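Long-range contacts in lipoteichoic acid primase (Listeria monocytogenes, PDB 4UOP), which belongs to the sulfatase family and holds a magnesium ion in its extracellular catalytic domain: residues F100-K105 with G337-M342; S118-G123 with I357-D362; K231-I236 with V254-K259. All blocks are in the same frame, centred on the assembly; numbering follows the deposited sequence.

Interaction 1. Residues F100-K105 with G337-M342; sequences FQTVSK and GEIDIM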
loop_
_atom_site.group_PDB
_atom_site.type_symbol
_atom_site.label_atom_id
_atom_site.label_comp_id
_atom_site.label_asym_id
_atom_site.label_seq_id
_atom_site.Cartn_x
_atom_site.Cartn_y
_atom_site.Cartn_z
ATOM N N PHE B 100 -0.345 -15.018 13.895
ATOM C CA PHE B 100 -0.550 -14.367 12.600
ATOM C C PHE B 100 0.343 -13.172 12.327
ATOM O O PHE B 100 0.696 -12.425 13.231
ATOM C CB PHE B 100 -1.994 -13.905 12.472
ATOM C CG PHE B 100 -2.989 -15.011 12.541
ATOM C CD1 PHE B 100 -3.287 -15.765 11.409
ATOM C CD2 PHE B 100 -3.626 -15.326 13.741
ATOM C CE1 PHE B 100 -4.229 -16.777 11.469
ATOM C CE2 PHE B 100 -4.562 -16.345 13.797
ATOM C CZ PHE B 100 -4.856 -17.073 12.669
ATOM N N GLN B 101 0.728 -13.021 11.062
ATOM C CA GLN B 101 1.408 -11.823 10.604
ATOM C C GLN B 101 0.471 -10.614 10.727
ATOM O O GLN B 101 -0.732 -10.745 10.548
ATOM C CB GLN B 101 1.825 -11.980 9.131
ATOM C CG GLN B 101 0.681 -12.194 8.161
ATOM C CD GLN B 101 1.126 -12.259 6.711
ATOM O OE1 GLN B 101 1.845 -13.170 6.321
ATOM N NE2 GLN B 101 0.686 -11.301 5.904
ATOM N N THR B 102 1.038 -9.458 11.035
ATOM C CA THR B 102 0.315 -8.206 11.039
ATOM C C THR B 102 1.160 -7.204 10.260
ATOM O O THR B 102 1.908 -6.415 10.853
ATOM C CB THR B 102 0.032 -7.690 12.476
ATOM O OG1 THR B 102 1.247 -7.530 13.223
ATOM C CG2 THR B 102 -0.884 -8.646 13.213
ATOM N N VAL B 103 1.068 -7.276 8.938
ATOM C CA VAL B 103 1.908 -6.461 8.069
ATOM C C VAL B 103 1.058 -5.736 7.052
ATOM O O VAL B 103 -0.132 -6.005 6.930
ATOM C CB VAL B 103 3.022 -7.287 7.371
ATOM C CG1 VAL B 103 3.922 -7.954 8.399
ATOM C CG2 VAL B 103 2.455 -8.326 6.427
ATOM N N SER B 104 1.675 -4.817 6.321
ATOM C CA SER B 104 0.974 -3.986 5.366
ATOM C C SER B 104 1.815 -3.834 4.083
ATOM O O SER B 104 2.177 -4.838 3.476
ATOM C CB SER B 104 0.704 -2.634 6.042
ATOM O OG SER B 104 -0.012 -1.814 5.176
ATOM N N LYS B 105 2.151 -2.596 3.708
ATOM C CA LYS B 105 2.794 -2.280 2.431
ATOM C C LYS B 105 4.222 -2.800 2.315
ATOM O O LYS B 105 4.666 -3.224 1.248
ATOM C CB LYS B 105 2.869 -0.737 2.278
ATOM C CG LYS B 105 1.816 -0.131 1.373
ATOM C CD LYS B 105 1.831 1.413 1.378
ATOM C CE LYS B 105 2.589 1.956 0.157
ATOM N NZ LYS B 105 3.114 3.350 0.279
ATOM N N GLY B 337 -0.736 -12.147 17.265
ATOM C CA GLY B 337 -0.084 -11.580 16.095
ATOM C C GLY B 337 1.177 -10.860 16.499
ATOM O O GLY B 337 1.501 -10.760 17.695
ATOM N N GLU B 338 1.917 -10.368 15.510
ATOM C CA GLU B 338 3.196 -9.734 15.799
ATOM C C GLU B 338 3.057 -8.562 16.794
ATOM O O GLU B 338 3.926 -8.367 17.615
ATOM C CB GLU B 338 3.899 -9.313 14.519
ATOM C CG GLU B 338 4.566 -10.514 13.851
ATOM C CD GLU B 338 4.757 -10.388 12.353
ATOM O OE1 GLU B 338 3.945 -9.723 11.659
ATOM O OE2 GLU B 338 5.717 -11.016 11.866
ATOM N N ILE B 339 1.965 -7.825 16.725
ATOM C CA ILE B 339 1.738 -6.746 17.703
ATOM C C ILE B 339 1.663 -7.207 19.158
ATOM O O ILE B 339 1.773 -6.378 20.074
ATOM C CB ILE B 339 0.465 -5.934 17.401
ATOM C CG1 ILE B 339 -0.766 -6.844 17.345
ATOM C CG2 ILE B 339 0.642 -5.130 16.130
ATOM C CD1 ILE B 339 -2.063 -6.084 17.474
ATOM N N ASP B 340 1.418 -8.496 19.377
ATOM C CA ASP B 340 1.285 -9.057 20.726
ATOM C C ASP B 340 2.602 -9.485 21.375
ATOM O O ASP B 340 2.630 -9.836 22.549
ATOM C CB ASP B 340 0.325 -10.248 20.695
ATOM C CG ASP B 340 -1.066 -9.867 20.176
ATOM O OD1 ASP B 340 -1.607 -8.841 20.664
ATOM O OD2 ASP B 340 -1.597 -10.557 19.266
ATOM N N ILE B 341 3.701 -9.482 20.611
ATOM C CA ILE B 341 4.959 -9.976 21.157
ATOM C C ILE B 341 5.462 -9.119 22.328
ATOM O O ILE B 341 5.875 -9.671 23.352
ATOM C CB ILE B 341 6.028 -10.170 20.058
ATOM C CG1 ILE B 341 5.590 -11.332 19.154
ATOM C CG2 ILE B 341 7.383 -10.444 20.696
ATOM C CD1 ILE B 341 6.484 -11.604 17.942
ATOM N N MET B 342 5.376 -7.793 22.221
ATOM C CA MET B 342 5.898 -6.918 23.295
ATOM C C MET B 342 5.184 -7.130 24.642
ATOM O O MET B 342 5.844 -7.433 25.635
ATOM C CB MET B 342 5.851 -5.445 22.900
ATOM C CG MET B 342 6.282 -4.536 24.035
ATOM S SD MET B 342 6.317 -2.799 23.617
ATOM C CE MET B 342 6.759 -2.137 25.227
#
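The main polar link runs from T102 to E338. The backbone N of T102 donates to E338 OE1 at 3.0 Å, and the bond is nearly straight, with 171° at the hydrogen. The donor meets the anti side of the carboxylate, 31° out of its plane. E338 CG lies beside its own backbone N (chi1 -79°), and the chain runs extended from there to the T102 amide. A second bond, from E338 N to F100 O, is weak: 3.3 Å and bent.

F100 O also receives a CH···O contact from G337 CA at 3.1 Å. F100 and G337 form a parallel bridge here, at the end of strand 94-100. With no side chain, G337 lets its CA come within 4.5 Å of F100 CA.

Within 337-342, D340 OD2 accepts from G337 N at 2.7 Å. D340 N in turn bonds G337 O. This reciprocal pair braces the turn that leads into helix 341-348.

The van der Waals part centres on T102. Its OG1 touches E338 CB at 3.4 Å and I339 CG2 at 3.8 Å. The T102 and E338 side chains run antiparallel, side by side. V103 CG1 adds a contact to E338 OE1 at 3.7 Å. E338 also packs on A111, S114 and V115 of helix 107-117 and on Y282, and the whole residue is buried.

Q101 turns its amide elsewhere: its OE1 accepts from H286 N, and its side chain also touches the magnesium ligand H285. The contact joins segment 337-342 to the loop between strand 94-100 of the central sheet and helix 107-117, which carries the magnesium ligand T108. It belongs to the alpha/beta core of the sulfatase fold, beside the metal site.

Interaction 2. Residues S118-G123 with I357-D362; sequences STFPSG and IMFGTD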
loop_
_atom_site.group_PDB
_atom_site.type_symbol
_atom_site.label_atom_id
_atom_site.label_comp_id
_atom_site.label_asym_id
_atom_site.label_seq_id
_atom_site.Cartn_x
_atom_site.Cartn_y
_atom_site.Cartn_z
ATOM N N SER B 118 4.216 -2.402 19.166
ATOM C CA SER B 118 2.874 -2.859 19.506
ATOM C C SER B 118 1.804 -1.879 19.000
ATOM O O SER B 118 0.814 -1.607 19.688
ATOM C CB SER B 118 2.747 -3.086 21.022
ATOM O OG SER B 118 1.696 -3.980 21.325
ATOM N N THR B 119 2.044 -1.304 17.830
ATOM C CA THR B 119 1.034 -0.508 17.123
ATOM C C THR B 119 0.923 -1.104 15.726
ATOM O O THR B 119 1.844 -1.795 15.266
ATOM C CB THR B 119 1.402 0.995 17.025
ATOM O OG1 THR B 119 2.533 1.187 16.165
ATOM C CG2 THR B 119 1.709 1.568 18.366
ATOM N N PHE B 120 -0.189 -0.825 15.053
ATOM C CA PHE B 120 -0.448 -1.396 13.732
ATOM C C PHE B 120 0.356 -0.706 12.643
ATOM O O PHE B 120 0.565 0.509 12.678
ATOM C CB PHE B 120 -1.945 -1.333 13.408
ATOM C CG PHE B 120 -2.775 -2.253 14.244
ATOM C CD1 PHE B 120 -2.892 -3.587 13.915
ATOM C CD2 PHE B 120 -3.431 -1.781 15.381
ATOM C CE1 PHE B 120 -3.656 -4.443 14.690
ATOM C CE2 PHE B 120 -4.194 -2.632 16.168
ATOM C CZ PHE B 120 -4.313 -3.968 15.823
ATOM N N PRO B 121 0.811 -1.479 11.649
ATOM C CA PRO B 121 1.379 -0.819 10.485
ATOM C C PRO B 121 0.280 -0.051 9.776
ATOM O O PRO B 121 -0.899 -0.343 9.973
ATOM C CB PRO B 121 1.899 -1.973 9.632
ATOM C CG PRO B 121 1.124 -3.149 10.071
ATOM C CD PRO B 121 0.741 -2.938 11.500
ATOM N N SER B 122 0.658 0.953 9.012
ATOM C CA SER B 122 -0.321 1.802 8.350
ATOM C C SER B 122 -1.013 1.085 7.197
ATOM O O SER B 122 -0.462 0.140 6.616
ATOM C CB SER B 122 0.355 3.083 7.865
ATOM O OG SER B 122 -0.519 3.865 7.093
ATOM N N GLY B 123 -2.230 1.525 6.878
ATOM C CA GLY B 123 -2.925 1.081 5.665
ATOM C C GLY B 123 -2.402 1.796 4.421
ATOM O O GLY B 123 -2.668 1.374 3.303
ATOM N N ILE B 357 1.038 2.975 25.743
ATOM C CA ILE B 357 -0.055 2.478 24.927
ATOM C C ILE B 357 0.452 1.263 24.136
ATOM O O ILE B 357 1.518 1.323 23.517
ATOM C CB ILE B 357 -0.588 3.586 24.007
ATOM C CG1 ILE B 357 -1.368 4.607 24.851
ATOM C CG2 ILE B 357 -1.492 3.010 22.931
ATOM C CD1 ILE B 357 -1.489 5.976 24.225
ATOM N N MET B 358 -0.264 0.154 24.243
ATOM C CA MET B 358 0.037 -1.067 23.479
ATOM C C MET B 358 -1.270 -1.563 22.876
ATOM O O MET B 358 -2.264 -1.733 23.588
ATOM C CB MET B 358 0.664 -2.145 24.381
ATOM C CG MET B 358 2.070 -1.817 24.919
ATOM S SD MET B 358 2.822 -3.206 25.808
ATOM C CE MET B 358 1.666 -3.460 27.171
ATOM N N PHE B 359 -1.277 -1.791 21.561
ATOM C CA PHE B 359 -2.462 -2.316 20.896
ATOM C C PHE B 359 -2.482 -3.832 20.923
ATOM O O PHE B 359 -3.516 -4.441 20.702
ATOM C CB PHE B 359 -2.560 -1.781 19.476
ATOM C CG PHE B 359 -2.902 -0.329 19.435
ATOM C CD1 PHE B 359 -1.922 0.631 19.640
ATOM C CD2 PHE B 359 -4.220 0.078 19.294
ATOM C CE1 PHE B 359 -2.251 1.983 19.653
ATOM C CE2 PHE B 359 -4.553 1.428 19.305
ATOM C CZ PHE B 359 -3.567 2.376 19.489
ATOM N N GLY B 360 -1.335 -4.431 21.208
ATOM C CA GLY B 360 -1.259 -5.873 21.423
ATOM C C GLY B 360 -1.680 -6.259 22.815
ATOM O O GLY B 360 -1.886 -5.388 23.678
ATOM N N THR B 361 -1.782 -7.565 23.031
ATOM C CA THR B 361 -2.228 -8.172 24.269
ATOM C C THR B 361 -1.242 -9.266 24.705
ATOM O O THR B 361 -0.662 -9.963 23.873
ATOM C CB THR B 361 -3.627 -8.796 24.058
ATOM O OG1 THR B 361 -4.524 -7.786 23.576
ATOM C CG2 THR B 361 -4.180 -9.397 25.327
ATOM N N ASP B 362 -1.074 -9.416 26.007
ATOM C CA ASP B 362 -0.296 -10.498 26.588
ATOM C C ASP B 362 -1.013 -11.816 26.292
ATOM O O ASP B 362 -2.029 -12.149 26.893
ATOM C CB ASP B 362 -0.119 -10.262 28.086
ATOM C CG ASP B 362 0.574 -11.402 28.804
ATOM O OD1 ASP B 362 0.998 -12.396 28.170
ATOM O OD2 ASP B 362 0.704 -11.296 30.041
#
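S118 faces the 357-362 loop with both its carbonyl and its hydroxyl. S118 O accepts from F359 N at 2.8 Å, with 163° at the hydrogen. S118 O also lies at the edge of the F359 ring, in its plane, 3.5 Å from F359 CD1. S118 OG points away from its own backbone N (chi1 -157°) and accepts from G360 N at 3.1 Å. The hydroxyl also bonds the carbonyl of I339, so it joins two separate loops. M358 CB packs against S118 OG at 3.7 Å, while the rest of that side chain leads off.

S118 is the first residue beyond helix 107-117 of the sulfatase core. It has positive phi (52°), and the chain then runs on past F359.

T119 and F120 both meet F359 obliquely. T119 CG2 lies 4.0 Å from F359 CD1. F120 brings CE2 to F359 CB at 3.8 Å, and that atom also nears F359 CD2. The two phenyl rings touch without a stack. T119 also packs on V432 and F120 on L425, both of helix 412-433, so that helix lines the same apolar patch.

Interaction 3. Residues K231-I236 with V254-K259; sequences KDKQEI and VHYADK
E235 spreads its two carboxylate oxygens between H255 and K259. E235 OE1 accepts from H255 NE2 at 3.5 Å, a weak bond with 151° at the hydrogen. It lies in the plane of the imidazole at the ring edge, while the carboxylate plane is turned 64° from the ring. E235 OE2 makes a salt bridge to K259 NZ at 3.4 Å and touches K259 CE at 3.2 Å. The lysine chain runs extended and bends only at its last torsion (chi4 -99°), which lays its end across the carboxylate. K259 NZ also has a long, weak ion pair with E263.

The other ring nitrogen, H255 ND1, bonds I82 O. Acceptors near both nitrogens would favour a protonated ring, though the weak NE2 bond does not prove it. I236 covers one face of the ring: I236 CD1 sits 3.6 Å from the H255 ring centroid, almost on the ring normal, a clear CH-pi contact. The backbone N of I236 is taken by E252 OE1.

H255 and K259 are one turn apart on helix 246-271. The loop that leads from strand 214-219 to this helix folds back over it, on the outer part of the sulfatase-family domain.

At the far end a water accepts from K233 NZ at 2.9 Å and from Y256 OH at a doubtfully short 2.5 Å. Y256 OH also receives a weak bond from E194 N. K233 NZ has a long, weak ion pair with D185, and K233 CB lies 4.3 Å from Y256 CD1, oblique to the ring.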
loop_
_atom_site.group_PDB
_atom_site.type_symbol
_atom_site.label_atom_id
_atom_site.label_comp_id
_atom_site.label_asym_id
_atom_site.label_seq_id
_atom_site.Cartn_x
_atom_site.Cartn_y
_atom_site.Cartn_z
ATOM N N LYS B 231 24.659 -23.963 -4.564
ATOM C CA LYS B 231 24.458 -25.395 -4.766
ATOM C C LYS B 231 25.031 -26.262 -3.658
ATOM O O LYS B 231 24.403 -27.238 -3.253
ATOM C CB LYS B 231 25.017 -25.826 -6.132
ATOM C CG LYS B 231 24.012 -25.608 -7.248
ATOM C CD LYS B 231 24.561 -25.968 -8.623
ATOM C CE LYS B 231 23.460 -26.522 -9.521
ATOM N NZ LYS B 231 22.203 -25.731 -9.490
ATOM N N ASP B 232 26.204 -25.907 -3.146
ATOM C CA ASP B 232 26.851 -26.717 -2.112
ATOM C C ASP B 232 26.146 -26.610 -0.754
ATOM O O ASP B 232 26.436 -27.390 0.147
ATOM C CB ASP B 232 28.342 -26.361 -1.965
ATOM C CG ASP B 232 28.571 -24.973 -1.360
ATOM O OD1 ASP B 232 28.175 -23.962 -1.997
ATOM O OD2 ASP B 232 29.169 -24.891 -0.259
ATOM N N LYS B 233 25.238 -25.646 -0.619
ATOM C CA LYS B 233 24.464 -25.447 0.619
ATOM C C LYS B 233 23.035 -26.023 0.533
ATOM O O LYS B 233 22.286 -25.952 1.508
ATOM C CB LYS B 233 24.391 -23.955 0.945
ATOM C CG LYS B 233 25.738 -23.276 1.178
ATOM C CD LYS B 233 26.406 -23.731 2.466
ATOM C CE LYS B 233 27.773 -23.081 2.689
ATOM N NZ LYS B 233 27.746 -21.604 2.487
ATOM N N GLN B 234 22.656 -26.567 -0.623
ATOM C CA GLN B 234 21.347 -27.204 -0.804
ATOM C C GLN B 234 21.404 -28.645 -0.324
ATOM O O GLN B 234 22.147 -29.466 -0.870
ATOM C CB GLN B 234 20.917 -27.159 -2.263
ATOM C CG GLN B 234 20.672 -25.748 -2.771
ATOM C CD GLN B 234 20.266 -25.712 -4.223
ATOM O OE1 GLN B 234 19.725 -26.684 -4.754
ATOM N NE2 GLN B 234 20.525 -24.596 -4.878
ATOM N N GLU B 235 20.629 -28.957 0.706
ATOM C CA GLU B 235 20.721 -30.267 1.344
ATOM C C GLU B 235 19.500 -31.149 1.151
ATOM O O GLU B 235 19.512 -32.310 1.558
ATOM C CB GLU B 235 21.017 -30.096 2.837
ATOM C CG GLU B 235 22.429 -29.607 3.110
ATOM C CD GLU B 235 22.742 -29.489 4.591
ATOM O OE1 GLU B 235 21.920 -29.919 5.433
ATOM O OE2 GLU B 235 23.826 -28.957 4.912
ATOM N N ILE B 236 18.452 -30.616 0.538
ATOM C CA ILE B 236 17.260 -31.401 0.251
ATOM C C ILE B 236 17.346 -31.945 -1.174
ATOM O O ILE B 236 17.514 -31.181 -2.122
ATOM C CB ILE B 236 15.985 -30.543 0.413
ATOM C CG1 ILE B 236 15.941 -29.900 1.807
ATOM C CG2 ILE B 236 14.729 -31.366 0.164
ATOM C CD1 ILE B 236 16.012 -30.878 2.960
ATOM N N VAL B 254 14.525 -22.307 3.197
ATOM C CA VAL B 254 13.995 -22.444 4.559
ATOM C C VAL B 254 14.802 -23.492 5.337
ATOM O O VAL B 254 15.114 -23.295 6.504
ATOM C CB VAL B 254 12.499 -22.785 4.529
ATOM C CG1 VAL B 254 12.020 -23.291 5.877
ATOM C CG2 VAL B 254 11.709 -21.557 4.084
ATOM N N HIS B 255 15.180 -24.587 4.670
ATOM C CA HIS B 255 15.969 -25.613 5.305
ATOM C C HIS B 255 17.338 -25.073 5.702
ATOM O O HIS B 255 17.820 -25.359 6.781
ATOM C CB HIS B 255 16.125 -26.833 4.392
ATOM C CG HIS B 255 16.946 -27.924 4.996
ATOM N ND1 HIS B 255 16.459 -28.762 5.973
ATOM C CD2 HIS B 255 18.230 -28.293 4.787
ATOM C CE1 HIS B 255 17.403 -29.624 6.314
ATOM N NE2 HIS B 255 18.487 -29.354 5.614
ATOM N N TYR B 256 17.968 -24.307 4.814
ATOM C CA TYR B 256 19.233 -23.671 5.125
ATOM C C TYR B 256 19.080 -22.728 6.336
ATOM O O TYR B 256 19.868 -22.773 7.284
ATOM C CB TYR B 256 19.770 -22.907 3.918
ATOM C CG TYR B 256 20.943 -22.049 4.276
ATOM C CD1 TYR B 256 22.227 -22.595 4.383
ATOM C CD2 TYR B 256 20.774 -20.687 4.585
ATOM C CE1 TYR B 256 23.299 -21.802 4.756
ATOM C CE2 TYR B 256 21.840 -19.899 4.951
ATOM C CZ TYR B 256 23.102 -20.459 5.034
ATOM O OH TYR B 256 24.156 -19.660 5.425
ATOM N N ALA B 257 18.071 -21.878 6.286
ATOM C CA ALA B 257 17.844 -20.911 7.356
ATOM C C ALA B 257 17.592 -21.619 8.700
ATOM O O ALA B 257 18.131 -21.213 9.730
ATOM C CB ALA B 257 16.692 -19.993 6.991
ATOM N N ASP B 258 16.791 -22.672 8.680
ATOM C CA ASP B 258 16.510 -23.475 9.871
ATOM C C ASP B 258 17.778 -24.175 10.393
ATOM O O ASP B 258 18.021 -24.234 11.606
ATOM C CB ASP B 258 15.393 -24.470 9.577
ATOM C CG ASP B 258 15.142 -25.444 10.710
ATOM O OD1 ASP B 258 15.887 -26.459 10.840
ATOM O OD2 ASP B 258 14.161 -25.216 11.468
ATOM N N LYS B 259 18.603 -24.689 9.481
ATOM C CA LYS B 259 19.883 -25.280 9.884
ATOM C C LYS B 259 20.776 -24.280 10.626
ATOM O O LYS B 259 21.342 -24.598 11.672
ATOM C CB LYS B 259 20.625 -25.811 8.665
ATOM C CG LYS B 259 21.956 -26.469 8.984
ATOM C CD LYS B 259 22.460 -27.185 7.744
ATOM C CE LYS B 259 23.811 -27.846 7.955
ATOM N NZ LYS B 259 24.880 -26.980 7.403
HETATM O O HOH W 1 26.534 -20.394 4.875
#

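Interactions 1 and 2 form one continuous buried region. Their centres are about 8 Å apart, and their segments alternate along the chain. S104 OG lies 2.5 Å from S122 O and D340 OD1 lies 2.7 Å from T361 N, both probable hydrogen bonds. T102 O also packs on P121 CG. Helix 107-117 joins the first segments of the two contacts and carries the magnesium ligand T108. Interaction 1 is near the metal: the V103 side chain is about 8 Å from the magnesium ion. Interaction 3 stands apart. Its centre is about 27 Å from that of interaction 1 and about 34 Å from that of interaction 2.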